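'Carboxyl esterase 2 (Tuber melanosporum Mel28, PDB 5MIF) probably hydrolyses carboxylic esters, as an archaeal-like carboxylesterase of the alpha/beta hydrolase fold. Local coordinates at residues A[92-97]-A[109-114]; A[165-170]-A[182-187]. All blocks are in the same frame, centred on the assembly; numbering follows the deposited sequence.

Contact 1 of 2, residues A[92-97]-A[109-114]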
loop_
_atom_site.group_PDB
_atom_site.type_symbol
_atom_site.label_atom_id
_atom_site.label_comp_id
_atom_site.label_asym_id
_atom_site.label_seq_id
_atom_site.Cartn_x
_atom_site.Cartn_y
_atom_site.Cartn_z
ATOM N N ALA A 92 1.097 29.764 8.605
ATOM C CA ALA A 92 0.441 28.464 8.635
ATOM C C ALA A 92 -1.020 28.596 8.204
ATOM O O ALA A 92 -1.669 29.613 8.471
ATOM C CB ALA A 92 0.545 27.844 10.037
ATOM N N TYR A 93 -1.522 27.575 7.517
ATOM C CA TYR A 93 -2.927 27.526 7.165
ATOM C C TYR A 93 -3.606 26.371 7.915
ATOM O O TYR A 93 -3.185 25.226 7.795
ATOM C CB TYR A 93 -3.107 27.357 5.657
ATOM C CG TYR A 93 -2.495 28.468 4.819
ATOM C CD1 TYR A 93 -1.144 28.446 4.475
ATOM C CD2 TYR A 93 -3.257 29.556 4.405
ATOM C CE1 TYR A 93 -0.573 29.476 3.715
ATOM C CE2 TYR A 93 -2.702 30.584 3.648
ATOM C CZ TYR A 93 -1.361 30.543 3.311
ATOM O OH TYR A 93 -0.820 31.566 2.563
ATOM N N LEU A 94 -4.665 26.657 8.669
ATOM C CA LEU A 94 -5.423 25.579 9.301
ATOM C C LEU A 94 -6.649 25.256 8.456
ATOM O O LEU A 94 -7.550 26.077 8.323
ATOM C CB LEU A 94 -5.848 25.948 10.721
ATOM C CG LEU A 94 -6.622 24.869 11.504
ATOM C CD1 LEU A 94 -5.737 23.646 11.753
ATOM C CD2 LEU A 94 -7.164 25.413 12.817
ATOM N N TYR A 95 -6.670 24.062 7.876
ATOM C CA TYR A 95 -7.811 23.629 7.080
ATOM C C TYR A 95 -8.667 22.641 7.861
ATOM O O TYR A 95 -8.144 21.658 8.387
ATOM C CB TYR A 95 -7.360 22.991 5.780
ATOM C CG TYR A 95 -6.460 23.842 4.911
ATOM C CD1 TYR A 95 -6.939 24.990 4.269
ATOM C CD2 TYR A 95 -5.147 23.459 4.678
ATOM C CE1 TYR A 95 -6.104 25.742 3.434
ATOM C CE2 TYR A 95 -4.314 24.193 3.865
ATOM C CZ TYR A 95 -4.786 25.327 3.245
ATOM O OH TYR A 95 -3.913 26.017 2.434
ATOM N N LYS A 96 -9.969 22.916 7.950
ATOM C CA LYS A 96 -10.914 22.044 8.665
ATOM C C LYS A 96 -12.071 21.585 7.792
ATOM O O LYS A 96 -12.653 22.385 7.072
ATOM C CB LYS A 96 -11.487 22.756 9.893
ATOM C CG LYS A 96 -10.464 23.250 10.879
ATOM C CD LYS A 96 -11.123 23.624 12.194
ATOM C CE LYS A 96 -11.626 25.054 12.123
ATOM N NZ LYS A 96 -12.428 25.417 13.309
ATOM N N PRO A 97 -12.407 20.291 7.847
ATOM C CA PRO A 97 -13.613 19.839 7.142
ATOM C C PRO A 97 -14.887 20.517 7.689
ATOM O O PRO A 97 -14.943 20.923 8.849
ATOM C CB PRO A 97 -13.646 18.340 7.433
ATOM C CG PRO A 97 -12.921 18.203 8.743
ATOM C CD PRO A 97 -11.824 19.234 8.693
ATOM N N LEU A 109 -11.482 18.354 16.424
ATOM C CA LEU A 109 -11.017 17.607 15.270
ATOM C C LEU A 109 -9.599 17.105 15.491
ATOM O O LEU A 109 -8.790 17.794 16.108
ATOM C CB LEU A 109 -11.066 18.475 14.025
ATOM C CG LEU A 109 -12.475 18.693 13.506
ATOM C CD1 LEU A 109 -12.468 19.771 12.423
ATOM C CD2 LEU A 109 -12.997 17.390 12.978
ATOM N N PRO A 110 -9.297 15.887 15.011
ATOM C CA PRO A 110 -7.893 15.479 14.940
ATOM C C PRO A 110 -7.180 16.408 13.960
ATOM O O PRO A 110 -7.858 16.959 13.083
ATOM C CB PRO A 110 -7.955 14.049 14.394
ATOM C CG PRO A 110 -9.393 13.641 14.478
ATOM C CD PRO A 110 -10.192 14.893 14.398
ATOM N N VAL A 111 -5.861 16.545 14.052
ATOM C CA VAL A 111 -5.171 17.484 13.168
ATOM C C VAL A 111 -3.884 16.906 12.617
ATOM O O VAL A 111 -3.090 16.304 13.338
ATOM C CB VAL A 111 -4.868 18.817 13.887
ATOM C CG1 VAL A 111 -4.084 18.578 15.167
ATOM C CG2 VAL A 111 -4.125 19.783 12.948
ATOM N N ILE A 112 -3.695 17.068 11.315
ATOM C CA ILE A 112 -2.462 16.637 10.681
ATOM C C ILE A 112 -1.564 17.850 10.403
ATOM O O ILE A 112 -1.916 18.709 9.584
ATOM C CB ILE A 112 -2.737 15.894 9.356
ATOM C CG1 ILE A 112 -3.682 14.703 9.587
ATOM C CG2 ILE A 112 -1.416 15.475 8.707
ATOM C CD1 ILE A 112 -4.289 14.146 8.314
ATOM N N ALA A 113 -0.415 17.918 11.077
ATOM C CA ALA A 113 0.591 18.921 10.731
ATOM C C ALA A 113 1.264 18.435 9.459
ATOM O O ALA A 113 1.874 17.360 9.450
ATOM C CB ALA A 113 1.610 19.103 11.852
ATOM N N TYR A 114 1.126 19.192 8.371
ATOM C CA TYR A 114 1.675 18.742 7.101
ATOM C C TYR A 114 2.847 19.624 6.616
ATOM O O TYR A 114 2.754 20.846 6.603
ATOM C CB TYR A 114 0.583 18.666 6.012
ATOM C CG TYR A 114 1.092 17.838 4.846
ATOM C CD1 TYR A 114 0.988 16.451 4.864
ATOM C CD2 TYR A 114 1.775 18.435 3.783
ATOM C CE1 TYR A 114 1.498 15.681 3.846
ATOM C CE2 TYR A 114 2.287 17.672 2.755
ATOM C CZ TYR A 114 2.144 16.290 2.795
ATOM O OH TYR A 114 2.656 15.524 1.779
#
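CD1 of Leu109 meets the CG-CD end of the Pro97 ring at one end of a purely apolar contact between two strands that are not direct neighbours in their sheet. This methyl does nearly all the touching: it lies 3.8 Å from CD of Pro97 and 4.0 Å from CG, so it comes obliquely onto the CG-CD bond of the proline ring. The same methyl packs against the aliphatic part of Lys96, 4.0 Å from its CB and 4.1 Å from its CD, with the two side chains running slantwise past each other. Leu109 reaches this position with CG anti to its carbonyl carbon (chi1 -74°), on the side of the backbone N. Farther along, a looser touch of branched side chains joins CD1 of Leu94 to CG2 of Val111 at 4.4 Å.

The polar end of Lys96 takes no part here. Its chain bends at chi3 (-86°), and NZ is hydrogen-bonded to the backbone O of Leu177, leaving the methylenes to serve as an apolar flank for Leu109.

No hydrogen bond links 92-97 to 109-114, whose axes approach to 8.8 Å and run at 142° to each other. The space between them belongs to strand 142-147, which bonds to 92-97 through Tyr93 with Phe145 and Tyr95 with Val143, while Phe144 packs on both Ala92 and Val111. Such a strand order, 90-97, 142-147, 109-115, is the 2-4-3 arrangement of the alpha/beta hydrolase sheet; strand 75-82 flanks 90-97 on its other edge, and helix 129-139 packs against Tyr95, Ile112 and Tyr114.

Contact 2 of 2, residues A[165-170]-A[182-187]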
loop_
_atom_site.group_PDB
_atom_site.type_symbol
_atom_site.label_atom_id
_atom_site.label_comp_id
_atom_site.label_asym_id
_atom_site.label_seq_id
_atom_site.Cartn_x
_atom_site.Cartn_y
_atom_site.Cartn_z
ATOM N N ALA A 165 8.749 25.050 15.382
ATOM C CA ALA A 165 8.126 26.108 16.185
ATOM C C ALA A 165 6.612 26.230 15.945
ATOM O O ALA A 165 5.843 26.502 16.878
ATOM C CB ALA A 165 8.814 27.470 15.911
ATOM N N ALA A 166 6.189 26.022 14.702
ATOM C CA ALA A 166 4.768 26.047 14.369
ATOM C C ALA A 166 4.024 24.918 15.085
ATOM O O ALA A 166 2.907 25.105 15.574
ATOM C CB ALA A 166 4.568 25.944 12.863
ATOM N N VAL A 167 4.642 23.743 15.148
ATOM C CA VAL A 167 4.022 22.629 15.859
ATOM C C VAL A 167 3.871 22.952 17.345
ATOM O O VAL A 167 2.816 22.683 17.938
ATOM C CB VAL A 167 4.810 21.320 15.659
ATOM C CG1 VAL A 167 4.314 20.228 16.619
ATOM C CG2 VAL A 167 4.675 20.868 14.214
ATOM N N GLN A 168 4.898 23.555 17.943
ATOM C CA GLN A 168 4.829 23.901 19.369
ATOM C C GLN A 168 3.685 24.883 19.629
ATOM O O GLN A 168 3.011 24.808 20.662
ATOM C CB GLN A 168 6.153 24.497 19.863
ATOM C CG GLN A 168 7.382 23.602 19.677
ATOM C CD GLN A 168 7.129 22.133 20.000
ATOM O OE1 GLN A 168 6.828 21.779 21.141
ATOM N NE2 GLN A 168 7.245 21.275 18.991
ATOM N N TRP A 169 3.488 25.810 18.699
ATOM C CA TRP A 169 2.375 26.744 18.766
ATOM C C TRP A 169 1.031 26.024 18.682
ATOM O O TRP A 169 0.112 26.331 19.434
ATOM C CB TRP A 169 2.472 27.783 17.645
ATOM C CG TRP A 169 1.435 28.867 17.760
ATOM C CD1 TRP A 169 1.593 30.085 18.355
ATOM C CD2 TRP A 169 0.082 28.828 17.278
ATOM N NE1 TRP A 169 0.426 30.802 18.276
ATOM C CE2 TRP A 169 -0.517 30.056 17.622
ATOM C CE3 TRP A 169 -0.682 27.871 16.592
ATOM C CZ2 TRP A 169 -1.840 30.362 17.298
ATOM C CZ3 TRP A 169 -2.001 28.174 16.273
ATOM C CH2 TRP A 169 -2.565 29.411 16.626
ATOM N N LEU A 170 0.920 25.084 17.748
ATOM C CA LEU A 170 -0.301 24.306 17.568
ATOM C C LEU A 170 -0.610 23.536 18.847
ATOM O O LEU A 170 -1.762 23.452 19.262
ATOM C CB LEU A 170 -0.167 23.350 16.381
ATOM C CG LEU A 170 -1.366 22.451 16.031
ATOM C CD1 LEU A 170 -2.586 23.273 15.673
ATOM C CD2 LEU A 170 -1.033 21.479 14.905
ATOM N N THR A 182 -3.650 16.715 21.139
ATOM C CA THR A 182 -3.274 15.397 21.636
ATOM C C THR A 182 -3.634 14.305 20.639
ATOM O O THR A 182 -3.286 13.146 20.834
ATOM C CB THR A 182 -3.954 15.073 22.985
ATOM O OG1 THR A 182 -5.319 14.697 22.755
ATOM C CG2 THR A 182 -3.912 16.269 23.908
ATOM N N ASN A 183 -4.336 14.666 19.574
ATOM C CA ASN A 183 -4.568 13.726 18.490
ATOM C C ASN A 183 -3.940 14.199 17.181
ATOM O O ASN A 183 -4.643 14.469 16.202
ATOM C CB ASN A 183 -6.061 13.492 18.293
ATOM C CG ASN A 183 -6.502 12.172 18.855
ATOM O OD1 ASN A 183 -6.133 11.113 18.338
ATOM N ND2 ASN A 183 -7.271 12.214 19.946
ATOM N N MET A 184 -2.610 14.243 17.151
ATOM C CA MET A 184 -1.903 14.888 16.048
ATOM C C MET A 184 -1.191 13.895 15.147
ATOM O O MET A 184 -0.561 12.955 15.625
ATOM C CB MET A 184 -0.882 15.892 16.601
ATOM C CG MET A 184 -0.222 16.782 15.544
ATOM S SD MET A 184 1.032 17.880 16.239
ATOM C CE MET A 184 0.012 18.932 17.254
ATOM N N GLY A 185 -1.269 14.129 13.839
ATOM C CA GLY A 185 -0.437 13.404 12.911
ATOM C C GLY A 185 0.602 14.326 12.292
ATOM O O GLY A 185 0.433 15.559 12.279
ATOM N N PHE A 186 1.693 13.725 11.823
ATOM C CA PHE A 186 2.661 14.372 10.943
ATOM C C PHE A 186 2.555 13.757 9.559
ATOM O O PHE A 186 2.469 12.534 9.425
ATOM C CB PHE A 186 4.108 14.189 11.424
ATOM C CG PHE A 186 4.525 15.097 12.538
ATOM C CD1 PHE A 186 3.636 15.964 13.138
ATOM C CD2 PHE A 186 5.841 15.080 12.979
ATOM C CE1 PHE A 186 4.057 16.790 14.178
ATOM C CE2 PHE A 186 6.263 15.894 14.004
ATOM C CZ PHE A 186 5.366 16.761 14.602
ATOM N N GLY A 187 2.602 14.592 8.530
ATOM C CA GLY A 187 2.750 14.108 7.171
ATOM C C GLY A 187 3.777 14.968 6.438
ATOM O O GLY A 187 3.919 16.158 6.730
#
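Val167 sets both its methyls against strand 184-187: CG1 meets the sulfur of Met184 and CZ of Phe186, while CG2 touches CE1 and CZ of the same ring. CG1 is 4.1 Å from SD of Met184 and 4.1 Å from CZ of Phe186, so this methyl is a bump seated in the notch between the thioether and the ring. CG2 comes to 4.1 Å from CE1 of Phe186, approaching the ring obliquely. The fork is set by a chi1 of 169°, which turns CG1 anti to the backbone N and leaves CG2 anti to the carbonyl carbon.

One helical turn on, Leu170 and Met184 meet end-on, methyl to methyl. The terminal CE of Met184 lies 3.6 Å from CD2 of Leu170 and 4.0 Å from its CG. Met184 is extended through chi1 and chi2, then bends at chi3 (-66°), which brings CE to the leucine and leaves SD beside the valine. An alanine in place of Val167 would probably open a gap between SD of Met184 and the Phe186 ring, and would take from the ring its two methyl contacts with helix 158-173.

All four residues are buried, and the helix and strand axes, 11.7 Å apart, run nearly antiparallel at 163°, as expected of a helix leading into the next strand of an alpha/beta hydrolase. Phe186 also packs on helix 191-206, which follows the probable nucleophile elbow at Ser190, and meets Phe115 edge-to-face. Helix 158-173 extends across the sheet face: Ala166 and Leu170 touch Phe144 of strand 142-147, and Trp169 lies on Leu80 and Leu82 of strand 75-82.

Overall arrangement
Both contacts reach the same sheet and rely on apolar packing, with no hydrogen bond across either. Contact 1 is partly buried and spans two strands within the sheet, using a lysine's methylenes and a proline ring beside its leucines and valine. Contact 2 is fully buried and joins a helix to the sheet face through sulfur, aromatic and branched side chains. Their strands 109-115 and 184-189 are parallel neighbours: N of Ala113 lies 2.8 Å from O of Gly185, and N of Gly185 is 2.9 Å from O of Val111, both probable hydrogen bonds. Strand 142-147, through Phe144, is common ground for both contacts.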